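Local structure of histone-lysine N-methyltransferase SETMAR (3K9K) at residues L11-P16 with T49-W54; W92-L97 with G219-I224. The protein couples a histone-lysine methyltransferase to a DNA-binding mariner transposase region, represented by this chain, and acts in DNA double-strand break repair, restart of stalled replication forks and DNA integration. The protein carries 3 engineered substitutions. One frame throughout, in Å; residues are numbered along the deposited sequence.

Contact 1 of 2, residues L11-P16 with T49-W54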
ATOM      1  N   LEU A  11      -3.194 -17.162  14.153  1.00 75.59           N
ATOM      2  CA  LEU A  11      -4.191 -17.468  13.130  1.00 79.88           C
ATOM      3  C   LEU A  11      -3.691 -18.446  12.060  1.00 86.09           C
ATOM      4  O   LEU A  11      -4.229 -18.492  10.950  1.00 85.03           O
ATOM      5  CB  LEU A  11      -4.716 -16.179  12.492  1.00 78.41           C
ATOM      6  CG  LEU A  11      -5.795 -15.503  13.333  1.00 75.86           C
ATOM      7  CD1 LEU A  11      -5.919 -14.022  13.019  1.00 63.12           C
ATOM      8  CD2 LEU A  11      -7.119 -16.230  13.138  1.00 71.02           C
ATOM      9  N   ASP A  12      -2.661 -19.219  12.415  1.00 86.75           N
ATOM     10  CA  ASP A  12      -2.086 -20.279  11.573  1.00 83.97           C
ATOM     11  C   ASP A  12      -0.741 -19.906  10.942  1.00 82.53           C
ATOM     12  O   ASP A  12      -0.007 -20.783  10.486  1.00 77.86           O
ATOM     13  CB  ASP A  12      -3.081 -20.776  10.506  1.00 84.47           C
ATOM     14  CG  ASP A  12      -3.965 -21.922  11.009  1.00 93.18           C
ATOM     15  OD1 ASP A  12      -3.419 -23.006  11.324  1.00 93.59           O
ATOM     16  OD2 ASP A  12      -5.205 -21.742  11.078  1.00 88.32           O
ATOM     17  N   LYS A  13      -0.411 -18.617  10.936  1.00 81.41           N
ATOM     18  CA  LYS A  13       0.769 -18.147  10.215  1.00 79.05           C
ATOM     19  C   LYS A  13       1.861 -17.622  11.143  1.00 83.62           C
ATOM     20  O   LYS A  13       1.584 -17.164  12.249  1.00 89.66           O
ATOM     21  CB  LYS A  13       0.384 -17.068   9.201  1.00 72.19           C
ATOM     22  CG  LYS A  13      -1.017 -17.216   8.603  1.00 75.38           C
ATOM     23  CD  LYS A  13      -1.096 -18.308   7.542  1.00 75.75           C
ATOM     24  CE  LYS A  13      -2.513 -18.421   6.986  1.00 71.70           C
ATOM     25  NZ  LYS A  13      -2.821 -19.792   6.489  1.00 77.48           N
ATOM     26  N   TRP A  14       3.099 -17.678  10.665  1.00 85.03           N
ATOM     27  CA  TRP A  14       4.277 -17.304  11.449  1.00 94.53           C
ATOM     28  C   TRP A  14       4.486 -15.798  11.637  1.00 93.49           C
ATOM     29  O   TRP A  14       5.164 -15.157  10.831  1.00 88.85           O
ATOM     30  CB  TRP A  14       5.534 -17.875  10.792  1.00 94.47           C
ATOM     31  CG  TRP A  14       5.836 -19.289  11.152  1.00105.00           C
ATOM     32  CD1 TRP A  14       6.126 -20.310  10.293  1.00104.20           C
ATOM     33  CD2 TRP A  14       5.891 -19.845  12.472  1.00107.99           C
ATOM     34  NE1 TRP A  14       6.358 -21.467  10.996  1.00108.97           N
ATOM     35  CE2 TRP A  14       6.222 -21.208  12.335  1.00110.51           C
ATOM     36  CE3 TRP A  14       5.693 -19.323  13.757  1.00102.27           C
ATOM     37  CZ2 TRP A  14       6.357 -22.055  13.433  1.00107.81           C
ATOM     38  CZ3 TRP A  14       5.828 -20.165  14.842  1.00101.16           C
ATOM     39  CH2 TRP A  14       6.155 -21.516  14.674  1.00106.62           C
ATOM     40  N   VAL A  15       3.944 -15.240  12.714  1.00 91.02           N
ATOM     41  CA  VAL A  15       4.145 -13.822  13.003  1.00 88.51           C
ATOM     42  C   VAL A  15       4.918 -13.577  14.303  1.00 96.54           C
ATOM     43  O   VAL A  15       4.582 -14.145  15.341  1.00101.18           O
ATOM     44  CB  VAL A  15       2.811 -13.070  13.061  1.00 87.94           C
ATOM     45  CG1 VAL A  15       1.842 -13.782  13.984  1.00 89.15           C
ATOM     46  CG2 VAL A  15       3.044 -11.654  13.521  1.00 84.80           C
ATOM     47  N   PRO A  16       5.953 -12.714  14.244  1.00 97.89           N
ATOM     48  CA  PRO A  16       6.864 -12.371  15.347  1.00 97.64           C
ATOM     49  C   PRO A  16       6.194 -12.281  16.717  1.00100.33           C
ATOM     50  O   PRO A  16       4.981 -12.078  16.812  1.00 96.82           O
ATOM     51  CB  PRO A  16       7.380 -10.991  14.940  1.00 90.20           C
ATOM     52  CG  PRO A  16       7.400 -11.040  13.457  1.00 84.88           C
ATOM     53  CD  PRO A  16       6.279 -11.956  13.022  1.00 90.08           C
ATOM     54  N   THR A  49     -10.914 -11.985  -1.582  1.00 45.95           N
ATOM     55  CA  THR A  49      -9.798 -12.324  -0.715  1.00 48.34           C
ATOM     56  C   THR A  49      -9.544 -13.827  -0.760  1.00 50.36           C
ATOM     57  O   THR A  49     -10.418 -14.610  -1.152  1.00 52.10           O
ATOM     58  CB  THR A  49      -9.994 -11.765   0.740  1.00 50.88           C
ATOM     59  OG1 THR A  49      -8.752 -11.799   1.461  1.00 46.60           O
ATOM     60  CG2 THR A  49     -11.056 -12.542   1.493  1.00 46.83           C
ATOM     61  N   CYS A  50      -8.332 -14.214  -0.391  1.00 48.77           N
ATOM     62  CA  CYS A  50      -7.898 -15.584  -0.527  1.00 54.49           C
ATOM     63  C   CYS A  50      -6.659 -15.860   0.318  1.00 61.27           C
ATOM     64  O   CYS A  50      -5.763 -15.013   0.413  1.00 57.34           O
ATOM     65  CB  CYS A  50      -7.543 -15.856  -1.978  1.00 54.23           C
ATOM     66  SG  CYS A  50      -5.798 -15.535  -2.321  1.00 68.54           S
ATOM     67  N   ASP A  51      -6.601 -17.049   0.916  1.00 61.39           N
ATOM     68  CA  ASP A  51      -5.387 -17.502   1.598  1.00 56.91           C
ATOM     69  C   ASP A  51      -5.297 -19.038   1.622  1.00 63.95           C
ATOM     70  O   ASP A  51      -6.234 -19.739   1.228  1.00 57.20           O
ATOM     71  CB  ASP A  51      -5.273 -16.893   3.003  1.00 53.99           C
ATOM     72  CG  ASP A  51      -3.825 -16.721   3.453  1.00 62.71           C
ATOM     73  OD1 ASP A  51      -3.522 -15.757   4.187  1.00 61.74           O
ATOM     74  OD2 ASP A  51      -2.974 -17.547   3.072  1.00 65.14           O
ATOM     75  N   GLU A  52      -4.156 -19.542   2.081  1.00 68.05           N
ATOM     76  CA  GLU A  52      -3.786 -20.950   1.955  1.00 67.55           C
ATOM     77  C   GLU A  52      -3.563 -21.588   3.327  1.00 72.73           C
ATOM     78  O   GLU A  52      -3.026 -20.954   4.234  1.00 71.80           O
ATOM     79  CB  GLU A  52      -2.498 -21.063   1.140  1.00 63.50           C
ATOM     80  CG  GLU A  52      -1.262 -20.605   1.902  1.00 67.03           C
ATOM     81  CD  GLU A  52      -0.034 -20.471   1.018  1.00 84.34           C
ATOM     82  OE1 GLU A  52      -0.204 -20.397  -0.218  1.00 84.22           O
ATOM     83  OE2 GLU A  52       1.099 -20.433   1.560  1.00 88.42           O
ATOM     84  N   LYS A  53      -3.950 -22.850   3.481  1.00 74.50           N
ATOM     85  CA  LYS A  53      -3.914 -23.475   4.799  1.00 75.87           C
ATOM     86  C   LYS A  53      -3.796 -24.998   4.789  1.00 79.72           C
ATOM     87  O   LYS A  53      -4.723 -25.710   4.382  1.00 72.98           O
ATOM     88  CB  LYS A  53      -5.163 -23.070   5.580  1.00 77.46           C
ATOM     89  CG  LYS A  53      -5.484 -23.933   6.782  1.00 68.79           C
ATOM     90  CD  LYS A  53      -6.980 -23.971   6.966  1.00 69.02           C
ATOM     91  CE  LYS A  53      -7.369 -24.155   8.414  1.00 76.63           C
ATOM     92  NZ  LYS A  53      -8.852 -24.262   8.549  1.00 74.17           N
ATOM     93  N   TRP A  54      -2.651 -25.485   5.260  1.00 83.15           N
ATOM     94  CA  TRP A  54      -2.458 -26.909   5.523  1.00 79.96           C
ATOM     95  C   TRP A  54      -3.585 -27.485   6.374  1.00 79.49           C
ATOM     96  O   TRP A  54      -3.655 -27.219   7.575  1.00 81.61           O
ATOM     97  CB  TRP A  54      -1.154 -27.119   6.277  1.00 75.69           C
ATOM     98  CG  TRP A  54       0.061 -27.058   5.431  1.00 81.47           C
ATOM     99  CD1 TRP A  54       1.178 -26.301   5.651  1.00 80.03           C
ATOM    100  CD2 TRP A  54       0.301 -27.794   4.231  1.00 81.57           C
ATOM    101  NE1 TRP A  54       2.100 -26.525   4.658  1.00 88.89           N
ATOM    102  CE2 TRP A  54       1.586 -27.437   3.773  1.00 88.29           C
ATOM    103  CE3 TRP A  54      -0.444 -28.723   3.498  1.00 83.20           C
ATOM    104  CZ2 TRP A  54       2.141 -27.972   2.610  1.00 92.65           C
ATOM    105  CZ3 TRP A  54       0.108 -29.254   2.343  1.00 89.92           C
ATOM    106  CH2 TRP A  54       1.387 -28.877   1.910  1.00 93.79           C
TER
HETATM  107  O   HOH W   1      -2.639 -25.874  10.319  1.00 63.11           O
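K13, on the short strand 13-14, reaches across to strand 47-56 and donates a hydrogen bond from NZ to the backbone oxygen E52 O, at 2.5 Å. The donor approaches with a C=O...N angle of 157° and lies 20° off the carbonyl plane. A bend at chi2 (-77°) turns the lysine chain toward the strand, and beyond it the chain runs extended to the ammonium group.

A longer-range attraction to D51 probably supplements this bond. K13 and D51 pass alongside each other in opposite senses, bringing K13 CE within 4.0 Å of D51 OD1 and K13 NZ within 4.1 Å of D51 OD2, close for opposite charges but longer than a salt bridge. D51 OD2 accepts from E52 N through its anti lone pair, a bond that steadies the carboxylate.

At D12 the contact is looser. D12 OD2 lies 4.2 Å from K53 CE, while K53 NZ, on a residue known to be methylated, bonds to N186 OD1 on helix 176-189. One water donates both to D12 OD1 (3.1 Å) and to W54 O (3.2 Å).

D51 binds magnesium; K13 is fixed by the backbone bond to E52 O, and its positive end would probably contribute to the electrostatic surroundings of that carboxylate.

Contact 2 of 2, residues W92-L97 with G219-I224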
ATOM      1  N   TRP A  92     -12.800 -15.937  -2.151  1.00 53.21           N
ATOM      2  CA  TRP A  92     -14.175 -15.597  -1.837  1.00 53.43           C
ATOM      3  C   TRP A  92     -14.376 -14.091  -1.767  1.00 50.82           C
ATOM      4  O   TRP A  92     -13.436 -13.321  -1.880  1.00 54.86           O
ATOM      5  CB  TRP A  92     -14.603 -16.269  -0.525  1.00 52.06           C
ATOM      6  CG  TRP A  92     -13.769 -15.891   0.668  1.00 48.86           C
ATOM      7  CD1 TRP A  92     -12.480 -16.273   0.932  1.00 53.28           C
ATOM      8  CD2 TRP A  92     -14.170 -15.062   1.762  1.00 47.07           C
ATOM      9  NE1 TRP A  92     -12.053 -15.730   2.129  1.00 47.34           N
ATOM     10  CE2 TRP A  92     -13.076 -14.986   2.656  1.00 51.39           C
ATOM     11  CE3 TRP A  92     -15.349 -14.379   2.077  1.00 53.32           C
ATOM     12  CZ2 TRP A  92     -13.132 -14.253   3.834  1.00 51.36           C
ATOM     13  CZ3 TRP A  92     -15.404 -13.658   3.250  1.00 47.87           C
ATOM     14  CH2 TRP A  92     -14.303 -13.601   4.112  1.00 54.88           C
ATOM     15  N   SER A  93     -15.617 -13.688  -1.568  1.00 49.99           N
ATOM     16  CA  SER A  93     -15.962 -12.296  -1.535  1.00 45.85           C
ATOM     17  C   SER A  93     -17.263 -12.152  -0.756  1.00 55.61           C
ATOM     18  O   SER A  93     -17.942 -13.139  -0.477  1.00 58.81           O
ATOM     19  CB  SER A  93     -16.148 -11.794  -2.954  1.00 48.03           C
ATOM     20  OG  SER A  93     -17.489 -11.991  -3.363  1.00 55.44           O
ATOM     21  N   ALA A  94     -17.618 -10.923  -0.408  1.00 57.80           N
ATOM     22  CA  ALA A  94     -18.812 -10.676   0.399  1.00 61.32           C
ATOM     23  C   ALA A  94     -20.085 -11.266  -0.213  1.00 52.53           C
ATOM     24  O   ALA A  94     -21.139 -11.273   0.417  1.00 59.79           O
ATOM     25  CB  ALA A  94     -18.982  -9.175   0.640  1.00 57.98           C
ATOM     26  N   ALA A  95     -19.992 -11.741  -1.446  1.00 53.49           N
ATOM     27  CA  ALA A  95     -21.173 -12.231  -2.152  1.00 57.24           C
ATOM     28  C   ALA A  95     -21.254 -13.757  -2.148  1.00 61.16           C
ATOM     29  O   ALA A  95     -22.308 -14.320  -2.445  1.00 58.43           O
ATOM     30  CB  ALA A  95     -21.203 -11.710  -3.570  1.00 49.32           C
ATOM     31  N   GLY A  96     -20.139 -14.411  -1.827  1.00 48.91           N
ATOM     32  CA  GLY A  96     -20.097 -15.854  -1.733  1.00 52.08           C
ATOM     33  C   GLY A  96     -18.731 -16.487  -1.958  1.00 62.86           C
ATOM     34  O   GLY A  96     -17.692 -15.812  -2.095  1.00 52.01           O
ATOM     35  N   LEU A  97     -18.724 -17.813  -1.985  1.00 61.21           N
ATOM     36  CA  LEU A  97     -17.512 -18.524  -2.343  1.00 57.52           C
ATOM     37  C   LEU A  97     -17.333 -18.314  -3.834  1.00 56.69           C
ATOM     38  O   LEU A  97     -18.312 -18.151  -4.568  1.00 55.18           O
ATOM     39  CB  LEU A  97     -17.621 -20.013  -2.004  1.00 59.84           C
ATOM     40  CG  LEU A  97     -16.384 -20.878  -2.265  1.00 63.67           C
ATOM     41  CD1 LEU A  97     -15.184 -20.315  -1.532  1.00 65.87           C
ATOM     42  CD2 LEU A  97     -16.623 -22.326  -1.869  1.00 69.37           C
ATOM     43  N   GLY A 219     -17.644 -11.715   6.965  1.00 50.86           N
ATOM     44  CA  GLY A 219     -16.200 -11.753   7.083  1.00 54.99           C
ATOM     45  C   GLY A 219     -15.628 -10.476   6.500  1.00 55.75           C
ATOM     46  O   GLY A 219     -14.602  -9.980   6.948  1.00 59.46           O
ATOM     47  N   ILE A 220     -16.315  -9.943   5.494  1.00 57.27           N
ATOM     48  CA  ILE A 220     -15.842  -8.788   4.743  1.00 58.30           C
ATOM     49  C   ILE A 220     -16.254  -7.500   5.433  1.00 54.83           C
ATOM     50  O   ILE A 220     -15.401  -6.689   5.791  1.00 51.68           O
ATOM     51  CB  ILE A 220     -16.392  -8.796   3.294  1.00 61.39           C
ATOM     52  CG1 ILE A 220     -15.635  -9.816   2.440  1.00 53.53           C
ATOM     53  CG2 ILE A 220     -16.327  -7.413   2.673  1.00 57.05           C
ATOM     54  CD1 ILE A 220     -14.165  -9.923   2.784  1.00 51.94           C
ATOM     55  N   ASN A 221     -17.559  -7.319   5.613  1.00 50.08           N
ATOM     56  CA  ASN A 221     -18.079  -6.150   6.309  1.00 57.80           C
ATOM     57  C   ASN A 221     -17.772  -6.153   7.804  1.00 56.35           C
ATOM     58  O   ASN A 221     -18.566  -5.689   8.617  1.00 59.86           O
ATOM     59  CB  ASN A 221     -19.576  -5.982   6.050  1.00 54.62           C
ATOM     60  CG  ASN A 221     -19.873  -5.740   4.589  1.00 64.10           C
ATOM     61  OD1 ASN A 221     -20.212  -4.619   4.183  1.00 69.19           O
ATOM     62  ND2 ASN A 221     -19.709  -6.779   3.778  1.00 60.42           N
ATOM     63  N   GLN A 222     -16.597  -6.664   8.148  1.00 50.09           N
ATOM     64  CA  GLN A 222     -16.154  -6.734   9.531  1.00 54.04           C
ATOM     65  C   GLN A 222     -14.781  -6.086   9.577  1.00 52.67           C
ATOM     66  O   GLN A 222     -14.279  -5.727  10.637  1.00 57.62           O
ATOM     67  CB  GLN A 222     -16.099  -8.196  10.001  1.00 55.41           C
ATOM     68  CG  GLN A 222     -16.031  -8.395  11.514  1.00 61.02           C
ATOM     69  CD  GLN A 222     -16.412  -9.818  11.961  1.00 67.51           C
ATOM     70  OE1 GLN A 222     -17.576 -10.233  11.862  1.00 55.49           O
ATOM     71  NE2 GLN A 222     -15.429 -10.559  12.473  1.00 66.44           N
ATOM     72  N   LEU A 223     -14.195  -5.920   8.398  1.00 55.02           N
ATOM     73  CA  LEU A 223     -12.876  -5.316   8.245  1.00 51.20           C
ATOM     74  C   LEU A 223     -12.770  -3.917   8.850  1.00 54.51           C
ATOM     75  O   LEU A 223     -11.768  -3.582   9.484  1.00 59.30           O
ATOM     76  CB  LEU A 223     -12.516  -5.230   6.767  1.00 48.89           C
ATOM     77  CG  LEU A 223     -11.870  -6.409   6.052  1.00 48.25           C
ATOM     78  CD1 LEU A 223     -12.028  -6.242   4.551  1.00 45.87           C
ATOM     79  CD2 LEU A 223     -10.414  -6.523   6.429  1.00 46.10           C
ATOM     80  N   ILE A 224     -13.787  -3.089   8.635  1.00 49.76           N
ATOM     81  CA  ILE A 224     -13.751  -1.720   9.137  1.00 51.16           C
ATOM     82  C   ILE A 224     -13.409  -1.724  10.617  1.00 56.05           C
ATOM     83  O   ILE A 224     -12.405  -1.149  11.039  1.00 57.67           O
ATOM     84  CB  ILE A 224     -15.091  -1.004   8.934  1.00 55.38           C
ATOM     85  CG1 ILE A 224     -15.513  -1.061   7.467  1.00 45.67           C
ATOM     86  CG2 ILE A 224     -14.994   0.434   9.395  1.00 48.01           C
ATOM     87  CD1 ILE A 224     -16.506  -0.002   7.095  1.00 49.06           C
TER
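A beta-hairpin with a two-residue loop, a type I turn from S93 to G96, joins strands 85-93 and 96-103 of the RNase H-like transposase domain and packs A94 and W92 against I220 at the end of helix 213-220. The turn is secured by backbone bonds in both directions between S93 and G96, and the backbone angles of G96 call for glycine.

No hydrogen bond crosses between the two segments; the contact is apolar. The first torsion of I220 (chi1 -76°) places CG1 between A94 and the indole, 3.6 Å from A94 N, while CG2 lies on A94 CB at 3.8 Å. A94 CB also meets I220 CB at 3.7 Å, whereas I220 CD1 approaches W92 CH2 obliquely at 3.9 Å. G219 CA lies at the indole edge, in the ring plane and 4.0 Å from W92 CH2, and a beta carbon on G219 would collide with that atom. Replacing I220 with an alanine would probably open a gap, removing the CD1 and CG1 contacts on the six-membered ring of W92 and part of the packing on A94. At the margin, N221 ND2 rests 4.0 Å from A94 CB and bonds to W217 O.

Helix 176-189 borders the same core: T177 OG1 hydrogen-bonds W92 NE1, and P176 touches both W92 and I220. L44, on a loop, also packs on I220; the hairpin end, helix 213-220 and the start of helix 176-189 thus meet through W92, I220, P176 and T177.

In the fold
Contacts 1 and 2, with centres about 17 Å apart, follow one another along the chain, yet they meet where strand 47-56 pairs with strand 85-93: T49 N probably bonds to W92 O at 2.9 Å, and T49 CG2 packs on I220 CD1 at 4.3 Å. Helix 176-189 borders both, through N178 and N186 at contact 1 and T177 at contact 2. The magnesium ligands D51 and D143 have side chains about 4 Å apart. Contact 1 contains D51, while the W92 side chain of contact 2 lies about 7 Å from that of D51 and about 12 Å from that of D143.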